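Local coordinates for protein fructose-bisphosphate aldolase (Slackia heliotrinireducens, PDB 4MOZ) that belongs to the DeoC/LacD family of aldolases and folds as an eight-stranded parallel beta/alpha (TIM) barrel that assembles with further copies of itself, at residues Ile4-Val9 with Ala19-Ile24; Asp25-Ala30 with Gly170-Leu175; Phe40-Lys45 with Gly78-Gln83; Gln44-Leu49 with Met103-Asn108. All coordinates share one frame; numbering follows the deposited sequence. Where two conformers were deposited one is given.

Overall arrangement
The four contacts follow the barrel from its base upward. Interactions 1 and 2 share helix 20-30, their centres about 10 Å apart, and are tied by a salt bridge from Arg-6 to Asp-25. Interaction 2 sets this helix against the start of strand 172-177, and Ala-30 also touches Val-79 of interaction 3, whose centre lies about 15 Å away. Interaction 3 pairs the first two barrel strands. Interaction 4, about 11 Å further on between centres, shares Gln-44 and Lys-45 with it and is joined to it through Gln-83 and Ser-105; both touch the third subunit. Interactions 1 and 4, some 32 Å apart, lie on opposite sides of the chain's centre.

Interaction 1: Ile4-Val9 with Ala19-Ile24; sequences ITRDQV and ARETYI
Arg-6 lies across the side chain of Ile-24, placing one face of its guanidinium directly over a methyl group: Ile-24 CG2 comes within 3.5 Å of Arg-6 CZ, above the centre of the flat group. The CB and CG of the arginine rest on the same methyl, which lies against both the start of the chain and its charged end. A bend at chi3 (69°) turns the guanidinium toward the helix, where Arg-6 NH2 makes a salt bridge with Glu-21 OE1 at 3.2 Å. This bond is fairly straight, at 152°, although the oxygen is approached from above the carboxylate plane. The same NH2 makes a weak bond to the backbone O of Glu-21, and a water in the guanidinium plane links Arg-6 NE to Glu-21 OE1. The guanidinium's stronger partner is Asp-25, one turn further along, which takes NH1; two acidic side chains and an apolar methyl together fix its position.

Val-9 supplies the rest of the apolar contact. Its CG2 lies 4.2 Å from Ile-24 CG2, while its CG1 reaches CE2 of the Tyr-23 ring at 4.0 Å. Residues 6-8 form a short 3-10 turn in the N-terminal arm, which folds back on the first turns of helix 20-30; Tyr-23 OH hydrogen-bonds Asp-207, just before strand 208-210, and the tyrosine packs against Arg-89 of the second subunit.

Interaction 2: Asp25-Ala30 with Gly170-Leu175; sequences DNYMKA and GLIVVL
The flat carboxamide of Asn-26 meets Gly-170 with its N-H edge: Gly-170 O lies in the amide plane, 2.8 Å from Asn-26 ND2, and the bond is nearly straight at 164°. From the carbonyl's side the fit differs, since the nitrogen stands above the carbonyl plane and uses no lone pair direction. The other flat group, the ring of Tyr-27, meets Ile-172 CG2 obliquely at its CD2, 4.2 Å away.

This is the base of a TIM barrel. Helix 20-30 precedes the first strand and lies near the N-terminal ends of the strands, touching Ile-172 at the head of strand 172-177, Val-79 at the head of strand 79-82 and Val-139 in strand 138-145. Its local axis runs at 51° to that of strand 172-175, with a closest approach of 9.5 Å. Gly-170 belongs to the link between helix 152-168 and this strand; with positive phi it closes that helix in a Schellman motif, and its carbonyl, buried here, is given a partner by Asn-26.

Beyond this bond the contact is mostly apolar. Leu-171 sets out away from the helix, yet its CD2 methyl lies beside the amide nitrogen, 4.2 Å from Asn-26 ND2. Ile-172 faces the helix with both branches. Its CG2 sits 3.9 Å from the backbone N of Tyr-27, and CG1, lying between the backbone N and the carbonyl carbon (chi1 71°), sends CD1 one turn further along the helix to Ala-30 CB, 3.7 Å away.

Interaction 3: Phe40-Lys45 with Gly78-Gln83; sequences FACDQK and GVMAGQ
Phe-40 N donates to Val-79 O at 2.8 Å in a nearly straight bond, and Phe-40 O in turn accepts from Ala-81 N at 2.9 Å. One step on, Cys-42 N reaches Ala-81 O at 2.7 Å in a more bent bond (144°). Where the strand gives way to helix 44-47, a side chain takes over from the backbone: Gln-83 NE2 bonds to Asp-43 O at 3.0 Å and 171°, in the carbonyl plane on a lone pair, the oxygen lying in the plane of the amide too. That NE2 has a second partner in Ser-105 OG, which holds the amide from another direction. A water bridges Cys-42 O, Lys-45 N and Gln-83 OE1, so both ends of the carboxamide bind the turn.

The ladder is parallel, Phe-40 paired with Met-80 and Ala-41 with Ala-81, and joins the first two strands of the TIM barrel, with helix 66-74 in the crossover between them. Phe-40 and Met-80 point outward to that helix, meeting Ile-71 and Leu-68 respectively; Ala-41 and Ala-81 occupy the other face of the sheet.

Cys-42 SG lies over one face of the Phe-40 ring, offset toward its rim. In one of the two deposited conformers of Met-80, a selenomethionine, the chain runs extended and CE comes 3.6 Å from Cys-42 SG, a doubtful contact that the other conformer may not share; its CG passes Phe-40 CD2 at 4.2 Å.

Interaction 4: Gln44-Leu49 with Met103-Asn108; sequences QKVEHL and MNSKTN
Glu-47 and Lys-106 cross at about a right angle, the carboxylate passing over the backbone of the 103-108 loop. Although Glu-47 starts out away from that loop, a bend at chi2 (-62°) swings the acid back, and Glu-47 OE2 accepts from Lys-106 N at 3.2 Å, met from above the carboxylate plane. The lysine's chain starts away from the helix and bends at its end, where NZ bonds to Thr-107 O.

His-48 and Asn-108 also cross nearly square, ring and amide planes 65° apart, with Asn-108 ND2 at the ring's edge 3.8 Å from His-48 CD2. The ring's polar partner is Asp-52, through ND1. On the other flank Val-46 sets CG1 3.5 Å from Lys-106 O and against Ser-105 CB, while Leu-49 CD2 meets Thr-107 CG2 at 3.9 Å.

The contact holds the helical turn that follows the first strand of the TIM barrel against the loop leaving the third, beside the third subunit, whose Glu-152 bonds Thr-107 OG1. The backbones also meet through two CA-H...O contacts, from Thr-107 CA to Val-46 O at 3.4 Å and from Glu-47 CA to Lys-106 O. Opposite charges are near but not in contact, Glu-47 OE1 lying 4.8 Å from Lys-106 NZ; a water joining both, and Glu-47 O, probably relays part of a modest attraction, and direct polar grip rests on a single backbone N-H.

Interaction 1: Ile4-Val9 with Ala19-Ile24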
# COMPACT_ATOMS: atom_id res chain seq x y z
N ILE C 4 5.37 -43.54 -8.63
CA ILE C 4 5.45 -42.83 -9.91
C ILE C 4 6.93 -42.65 -10.27
O ILE C 4 7.80 -42.66 -9.40
CB ILE C 4 4.74 -41.46 -9.86
CG1 ILE C 4 5.29 -40.59 -8.72
CG2 ILE C 4 3.23 -41.65 -9.71
CD1 ILE C 4 5.10 -39.10 -8.91
N THR C 5 7.20 -42.50 -11.56
CA THR C 5 8.53 -42.16 -12.04
C THR C 5 8.59 -40.66 -12.33
O THR C 5 7.55 -39.99 -12.35
CB THR C 5 8.90 -42.93 -13.31
OG1 THR C 5 7.91 -42.70 -14.32
CG2 THR C 5 8.99 -44.43 -13.02
N ARG C 6 9.79 -40.13 -12.54
CA ARG C 6 9.97 -38.72 -12.86
C ARG C 6 9.14 -38.29 -14.07
O ARG C 6 8.48 -37.25 -14.03
CB ARG C 6 11.45 -38.40 -13.11
CG ARG C 6 12.32 -38.49 -11.87
CD ARG C 6 13.75 -38.10 -12.18
NE ARG C 6 13.89 -36.67 -12.48
CZ ARG C 6 14.09 -35.72 -11.57
NH1 ARG C 6 14.17 -36.03 -10.28
NH2 ARG C 6 14.20 -34.45 -11.94
N ASP C 7 9.16 -39.11 -15.12
CA ASP C 7 8.41 -38.84 -16.36
C ASP C 7 6.90 -38.74 -16.17
O ASP C 7 6.21 -38.14 -16.99
CB ASP C 7 8.73 -39.90 -17.42
CG ASP C 7 10.16 -39.80 -17.95
OD1 ASP C 7 11.00 -39.13 -17.32
OD2 ASP C 7 10.44 -40.40 -19.01
N GLN C 8 6.39 -39.32 -15.09
CA GLN C 8 4.95 -39.29 -14.80
C GLN C 8 4.48 -38.02 -14.09
O GLN C 8 3.28 -37.79 -13.96
CB GLN C 8 4.56 -40.51 -13.98
CG GLN C 8 4.51 -41.80 -14.78
CD GLN C 8 4.14 -42.98 -13.90
OE1 GLN C 8 4.96 -43.50 -13.16
NE2 GLN C 8 2.88 -43.39 -13.98
N VAL C 9 5.43 -37.21 -13.62
CA VAL C 9 5.11 -35.92 -13.00
C VAL C 9 4.67 -34.94 -14.09
O VAL C 9 5.42 -34.65 -15.02
CB VAL C 9 6.32 -35.33 -12.23
CG1 VAL C 9 6.00 -33.95 -11.68
CG2 VAL C 9 6.75 -36.26 -11.10
N ALA C 19 13.80 -24.41 -14.41
CA ALA C 19 13.35 -24.81 -13.07
C ALA C 19 12.70 -26.19 -13.07
O ALA C 19 12.36 -26.73 -12.01
CB ALA C 19 12.39 -23.77 -12.51
N ARG C 20 12.54 -26.76 -14.27
CA ARG C 20 11.83 -28.02 -14.48
C ARG C 20 12.35 -29.21 -13.66
O ARG C 20 11.56 -29.89 -12.99
CB ARG C 20 11.82 -28.38 -15.96
CG ARG C 20 11.05 -29.64 -16.30
CD ARG C 20 11.08 -29.91 -17.80
NE ARG C 20 10.17 -31.01 -18.14
CZ ARG C 20 8.88 -30.86 -18.42
NH1 ARG C 20 8.32 -29.65 -18.40
NH2 ARG C 20 8.14 -31.92 -18.72
N GLU C 21 13.66 -29.46 -13.72
CA GLU C 21 14.26 -30.59 -13.01
C GLU C 21 14.14 -30.42 -11.49
O GLU C 21 13.85 -31.38 -10.78
CB GLU C 21 15.72 -30.82 -13.42
CG GLU C 21 15.92 -31.14 -14.90
CD GLU C 21 15.00 -32.24 -15.41
OE1 GLU C 21 15.03 -33.37 -14.87
OE2 GLU C 21 14.23 -31.98 -16.37
N THR C 22 14.34 -29.19 -11.02
CA THR C 22 14.15 -28.84 -9.62
C THR C 22 12.71 -29.11 -9.18
O THR C 22 12.47 -29.66 -8.10
CB THR C 22 14.52 -27.37 -9.35
OG1 THR C 22 15.86 -27.13 -9.79
CG2 THR C 22 14.42 -27.04 -7.87
N TYR C 23 11.74 -28.73 -10.02
CA TYR C 23 10.33 -28.95 -9.71
C TYR C 23 10.02 -30.43 -9.56
O TYR C 23 9.29 -30.82 -8.65
CB TYR C 23 9.42 -28.34 -10.79
CG TYR C 23 7.96 -28.64 -10.56
CD1 TYR C 23 7.21 -27.87 -9.67
CD2 TYR C 23 7.33 -29.70 -11.21
CE1 TYR C 23 5.86 -28.14 -9.45
CE2 TYR C 23 5.98 -29.98 -10.99
CZ TYR C 23 5.26 -29.19 -10.11
OH TYR C 23 3.93 -29.45 -9.88
N ILE C 24 10.56 -31.23 -10.47
CA ILE C 24 10.36 -32.67 -10.43
C ILE C 24 11.05 -33.25 -9.19
O ILE C 24 10.44 -34.03 -8.46
CB ILE C 24 10.83 -33.37 -11.73
CG1 ILE C 24 10.02 -32.84 -12.93
CG2 ILE C 24 10.69 -34.88 -11.62
CD1 ILE C 24 10.65 -33.10 -14.28
O HOH W 1 13.27 -35.73 -15.19

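Interaction 2: Asp25-Ala30 with Gly170-Leu175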
# COMPACT_ATOMS: atom_id res chain seq x y z
N ASP C 25 12.29 -32.83 -8.95
CA ASP C 25 13.00 -33.21 -7.72
C ASP C 25 12.11 -32.99 -6.50
O ASP C 25 11.97 -33.87 -5.66
CB ASP C 25 14.29 -32.40 -7.56
CG ASP C 25 15.39 -32.82 -8.53
OD1 ASP C 25 15.26 -33.86 -9.21
OD2 ASP C 25 16.40 -32.09 -8.62
N ASN C 26 11.50 -31.81 -6.43
CA ASN C 26 10.71 -31.42 -5.26
C ASN C 26 9.37 -32.14 -5.16
O ASN C 26 8.92 -32.48 -4.07
CB ASN C 26 10.51 -29.90 -5.23
CG ASN C 26 11.78 -29.15 -4.87
OD1 ASN C 26 12.57 -29.61 -4.04
ND2 ASN C 26 11.99 -28.00 -5.49
N TYR C 27 8.75 -32.39 -6.32
CA TYR C 27 7.51 -33.15 -6.37
C TYR C 27 7.75 -34.60 -5.94
O TYR C 27 6.95 -35.18 -5.20
CB TYR C 27 6.92 -33.10 -7.77
CG TYR C 27 5.46 -33.46 -7.81
CD1 TYR C 27 5.05 -34.80 -7.88
CD2 TYR C 27 4.47 -32.47 -7.79
CE1 TYR C 27 3.70 -35.13 -7.92
CE2 TYR C 27 3.13 -32.79 -7.83
CZ TYR C 27 2.75 -34.12 -7.89
OH TYR C 27 1.41 -34.43 -7.93
N MSE C 28 8.85 -35.18 -6.42
CA MSE C 28 9.25 -36.54 -6.03
C MSE C 28 9.58 -36.64 -4.54
O MSE C 28 9.15 -37.57 -3.87
CB MSE C 28 10.44 -37.04 -6.87
CG MSE C 28 10.13 -37.25 -8.35
SE MSE C 28 8.90 -38.74 -8.69
CE MSE C 28 10.16 -40.22 -8.46
N LYS C 29 10.33 -35.67 -4.02
CA LYS C 29 10.65 -35.63 -2.60
C LYS C 29 9.38 -35.51 -1.75
O LYS C 29 9.16 -36.31 -0.85
CB LYS C 29 11.58 -34.46 -2.28
CG LYS C 29 13.05 -34.69 -2.60
CD LYS C 29 13.83 -33.45 -2.20
CE LYS C 29 15.19 -33.38 -2.85
NZ LYS C 29 15.83 -32.07 -2.54
N ALA C 30 8.55 -34.52 -2.07
CA ALA C 30 7.34 -34.23 -1.29
C ALA C 30 6.38 -35.41 -1.23
O ALA C 30 5.78 -35.66 -0.18
CB ALA C 30 6.63 -33.01 -1.84
N GLY C 170 10.71 -23.56 -9.14
CA GLY C 170 10.61 -25.02 -9.09
C GLY C 170 10.19 -25.56 -7.73
O GLY C 170 10.48 -26.72 -7.41
N LEU C 171 9.51 -24.73 -6.95
CA LEU C 171 8.96 -25.15 -5.66
C LEU C 171 7.51 -25.58 -5.84
O LEU C 171 6.79 -25.00 -6.65
CB LEU C 171 9.03 -24.01 -4.65
CG LEU C 171 10.41 -23.53 -4.21
CD1 LEU C 171 10.30 -22.17 -3.53
CD2 LEU C 171 11.10 -24.54 -3.30
N ILE C 172 7.09 -26.59 -5.09
CA ILE C 172 5.68 -26.98 -5.11
C ILE C 172 4.87 -26.02 -4.22
O ILE C 172 5.44 -25.31 -3.39
CB ILE C 172 5.45 -28.46 -4.71
CG1 ILE C 172 5.70 -28.68 -3.22
CG2 ILE C 172 6.31 -29.39 -5.57
CD1 ILE C 172 4.91 -29.84 -2.64
N VAL C 173 3.56 -25.99 -4.42
CA VAL C 173 2.69 -25.11 -3.64
C VAL C 173 1.47 -25.84 -3.10
O VAL C 173 0.71 -26.44 -3.86
CB VAL C 173 2.23 -23.88 -4.45
CG1 VAL C 173 1.39 -22.96 -3.57
CG2 VAL C 173 3.43 -23.13 -5.02
N VAL C 174 1.30 -25.78 -1.79
CA VAL C 174 0.11 -26.29 -1.12
C VAL C 174 -0.70 -25.11 -0.60
O VAL C 174 -0.18 -24.28 0.15
CB VAL C 174 0.46 -27.23 0.06
CG1 VAL C 174 -0.80 -27.80 0.70
CG2 VAL C 174 1.39 -28.35 -0.39
N LEU C 175 -1.96 -25.02 -1.00
CA LEU C 175 -2.85 -24.00 -0.47
C LEU C 175 -3.84 -24.61 0.51
O LEU C 175 -4.51 -25.59 0.19
CB LEU C 175 -3.60 -23.29 -1.60
CG LEU C 175 -2.78 -22.49 -2.62
CD1 LEU C 175 -3.69 -21.90 -3.68
CD2 LEU C 175 -1.97 -21.38 -1.94

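Interaction 3: Phe40-Lys45 with Gly78-Gln83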
# COMPACT_ATOMS: atom_id res chain seq x y z
N PHE C 40 2.85 -33.32 7.30
CA PHE C 40 2.89 -33.15 8.74
C PHE C 40 2.85 -31.65 9.05
O PHE C 40 3.82 -30.91 8.81
CB PHE C 40 4.14 -33.84 9.31
CG PHE C 40 4.33 -33.68 10.80
CD1 PHE C 40 3.24 -33.66 11.67
CD2 PHE C 40 5.61 -33.58 11.34
CE1 PHE C 40 3.42 -33.52 13.04
CE2 PHE C 40 5.80 -33.45 12.71
CZ PHE C 40 4.70 -33.42 13.56
N ALA C 41 1.70 -31.21 9.56
CA ALA C 41 1.44 -29.80 9.83
C ALA C 41 1.99 -29.37 11.19
O ALA C 41 1.59 -29.91 12.23
CB ALA C 41 -0.05 -29.50 9.72
N CYS C 42 2.89 -28.39 11.17
CA CYS C 42 3.54 -27.89 12.38
C CYS C 42 3.46 -26.37 12.47
O CYS C 42 4.37 -25.72 12.99
CB CYS C 42 5.01 -28.33 12.40
SG CYS C 42 5.26 -30.12 12.45
N ASP C 43 2.37 -25.81 11.97
CA ASP C 43 2.19 -24.36 11.89
C ASP C 43 1.25 -23.80 12.96
O ASP C 43 1.03 -22.59 13.03
CB ASP C 43 1.68 -23.98 10.50
CG ASP C 43 0.29 -24.54 10.21
OD1 ASP C 43 0.05 -25.74 10.47
OD2 ASP C 43 -0.58 -23.78 9.73
N GLN C 44 0.72 -24.68 13.81
CA GLN C 44 -0.33 -24.29 14.77
C GLN C 44 0.14 -23.51 16.01
O GLN C 44 -0.70 -23.06 16.80
CB GLN C 44 -1.17 -25.52 15.16
CG GLN C 44 -2.00 -26.09 14.01
CD GLN C 44 -2.61 -27.45 14.32
OE1 GLN C 44 -1.91 -28.37 14.75
NE2 GLN C 44 -3.92 -27.57 14.10
N LYS C 45 1.45 -23.34 16.19
CA LYS C 45 1.96 -22.50 17.29
C LYS C 45 1.53 -21.04 17.14
O LYS C 45 1.37 -20.33 18.14
CB LYS C 45 3.48 -22.57 17.41
CG LYS C 45 4.01 -23.82 18.08
CD LYS C 45 5.53 -23.88 18.03
CE LYS C 45 6.16 -23.08 19.17
NZ LYS C 45 5.81 -23.65 20.50
N GLY C 78 5.86 -37.05 4.36
CA GLY C 78 6.18 -36.53 3.03
C GLY C 78 6.88 -35.20 3.20
O GLY C 78 8.06 -35.06 2.86
N VAL C 79 6.14 -34.22 3.74
CA VAL C 79 6.70 -32.91 4.07
C VAL C 79 6.36 -32.48 5.50
O VAL C 79 5.32 -32.87 6.05
CB VAL C 79 6.23 -31.78 3.11
CG1 VAL C 79 6.67 -32.06 1.67
CG2 VAL C 79 4.72 -31.56 3.18
N MSE C 80 7.25 -31.71 6.10
CA MSE C 80 6.95 -31.02 7.34
C MSE C 80 6.67 -29.57 7.00
O MSE C 80 7.54 -28.88 6.46
CB MSE C 80 8.10 -31.12 8.33
CG MSE C 80 7.83 -30.39 9.63
SE MSE C 80 9.42 -30.28 10.73
CE MSE C 80 8.71 -29.22 12.20
N ALA C 81 5.46 -29.12 7.31
CA ALA C 81 5.05 -27.74 7.04
C ALA C 81 5.14 -26.88 8.29
O ALA C 81 4.54 -27.20 9.32
CB ALA C 81 3.64 -27.70 6.46
N GLY C 82 5.91 -25.79 8.20
CA GLY C 82 6.05 -24.85 9.31
C GLY C 82 6.49 -23.47 8.87
O GLY C 82 6.91 -23.29 7.72
N GLN C 83 6.41 -22.51 9.78
CA GLN C 83 6.85 -21.14 9.50
C GLN C 83 8.35 -21.08 9.24
O GLN C 83 9.11 -21.91 9.75
CB GLN C 83 6.48 -20.20 10.65
CG GLN C 83 5.00 -19.88 10.77
CD GLN C 83 4.24 -20.91 11.58
OE1 GLN C 83 4.83 -21.82 12.17
NE2 GLN C 83 2.91 -20.78 11.62
O HOH W 2 4.00 -23.56 14.61

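Interaction 4: Gln44-Leu49 with Met103-Asn108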
# COMPACT_ATOMS: atom_id res chain seq x y z
N GLN C 44 0.72 -24.68 13.81
CA GLN C 44 -0.33 -24.29 14.77
C GLN C 44 0.14 -23.51 16.01
O GLN C 44 -0.70 -23.06 16.80
CB GLN C 44 -1.17 -25.52 15.16
CG GLN C 44 -2.00 -26.09 14.01
CD GLN C 44 -2.61 -27.45 14.32
OE1 GLN C 44 -1.91 -28.37 14.75
NE2 GLN C 44 -3.92 -27.57 14.10
N LYS C 45 1.45 -23.34 16.19
CA LYS C 45 1.96 -22.50 17.29
C LYS C 45 1.53 -21.04 17.14
O LYS C 45 1.37 -20.33 18.14
CB LYS C 45 3.48 -22.57 17.41
CG LYS C 45 4.01 -23.82 18.08
CD LYS C 45 5.53 -23.88 18.03
CE LYS C 45 6.16 -23.08 19.17
NZ LYS C 45 5.81 -23.65 20.50
N VAL C 46 1.36 -20.58 15.90
CA VAL C 46 0.78 -19.26 15.66
C VAL C 46 -0.74 -19.37 15.62
O VAL C 46 -1.43 -18.66 16.35
CB VAL C 46 1.31 -18.58 14.38
CG1 VAL C 46 0.77 -17.16 14.28
CG2 VAL C 46 2.83 -18.55 14.35
N GLU C 47 -1.25 -20.29 14.79
CA GLU C 47 -2.69 -20.43 14.56
C GLU C 47 -3.54 -20.55 15.83
O GLU C 47 -4.54 -19.85 15.98
CB GLU C 47 -2.98 -21.61 13.62
CG GLU C 47 -2.40 -21.47 12.22
CD GLU C 47 -2.94 -20.27 11.46
OE1 GLU C 47 -4.17 -20.03 11.52
OE2 GLU C 47 -2.14 -19.59 10.78
N HIS C 48 -3.14 -21.43 16.74
CA HIS C 48 -3.90 -21.64 17.97
C HIS C 48 -3.10 -21.30 19.19
O HIS C 48 -3.45 -21.68 20.31
CB HIS C 48 -4.41 -23.08 18.05
CG HIS C 48 -5.27 -23.48 16.88
ND1 HIS C 48 -5.05 -24.60 16.17
CD2 HIS C 48 -6.36 -22.85 16.28
CE1 HIS C 48 -5.96 -24.69 15.18
NE2 HIS C 48 -6.76 -23.62 15.25
N LEU C 49 -2.01 -20.56 18.98
CA LEU C 49 -1.08 -20.19 20.04
C LEU C 49 -0.51 -21.43 20.73
O LEU C 49 -0.01 -22.33 20.06
CB LEU C 49 -1.71 -19.19 21.03
CG LEU C 49 -2.01 -17.80 20.46
CD1 LEU C 49 -2.66 -16.91 21.51
CD2 LEU C 49 -0.75 -17.14 19.91
N MSE C 103 3.88 -19.75 4.41
CA MSE C 103 4.15 -18.34 4.13
C MSE C 103 3.33 -17.34 4.94
O MSE C 103 3.79 -16.24 5.22
CB MSE C 103 3.95 -18.05 2.64
CG MSE C 103 4.87 -18.82 1.73
SE MSE C 103 6.75 -18.42 2.05
CE MSE C 103 6.79 -16.58 1.40
N ASN C 104 2.10 -17.71 5.28
CA ASN C 104 1.26 -16.84 6.10
C ASN C 104 0.82 -17.51 7.40
O ASN C 104 0.83 -18.73 7.51
CB ASN C 104 0.08 -16.27 5.30
CG ASN C 104 -0.93 -17.33 4.87
OD1 ASN C 104 -0.66 -18.53 4.83
ND2 ASN C 104 -2.13 -16.86 4.51
N SER C 105 0.45 -16.69 8.38
CA SER C 105 -0.08 -17.17 9.66
C SER C 105 -0.83 -16.05 10.37
O SER C 105 -0.55 -14.87 10.15
CB SER C 105 1.04 -17.68 10.57
OG SER C 105 1.54 -18.93 10.12
N LYS C 106 -1.77 -16.42 11.23
CA LYS C 106 -2.46 -15.48 12.11
C LYS C 106 -2.75 -16.19 13.43
O LYS C 106 -2.65 -17.41 13.51
CB LYS C 106 -3.76 -14.99 11.46
CG LYS C 106 -4.84 -16.05 11.32
CD LYS C 106 -6.21 -15.41 11.12
CE LYS C 106 -7.33 -16.44 11.22
NZ LYS C 106 -7.61 -16.84 12.63
N THR C 107 -3.10 -15.43 14.47
CA THR C 107 -3.55 -16.03 15.73
C THR C 107 -5.07 -16.20 15.71
O THR C 107 -5.75 -15.65 14.85
CB THR C 107 -3.11 -15.22 16.97
OG1 THR C 107 -3.94 -14.06 17.12
CG2 THR C 107 -1.63 -14.82 16.88
N ASN C 108 -5.58 -16.97 16.67
CA ASN C 108 -7.02 -17.18 16.81
C ASN C 108 -7.65 -16.28 17.88
O ASN C 108 -8.74 -16.58 18.38
CB ASN C 108 -7.33 -18.66 17.10
CG ASN C 108 -6.72 -19.15 18.41
OD1 ASN C 108 -5.76 -18.56 18.93
ND2 ASN C 108 -7.26 -20.24 18.94
O HOH W 3 -5.78 -18.99 13.62
O HOH W 4 -5.98 -21.42 21.39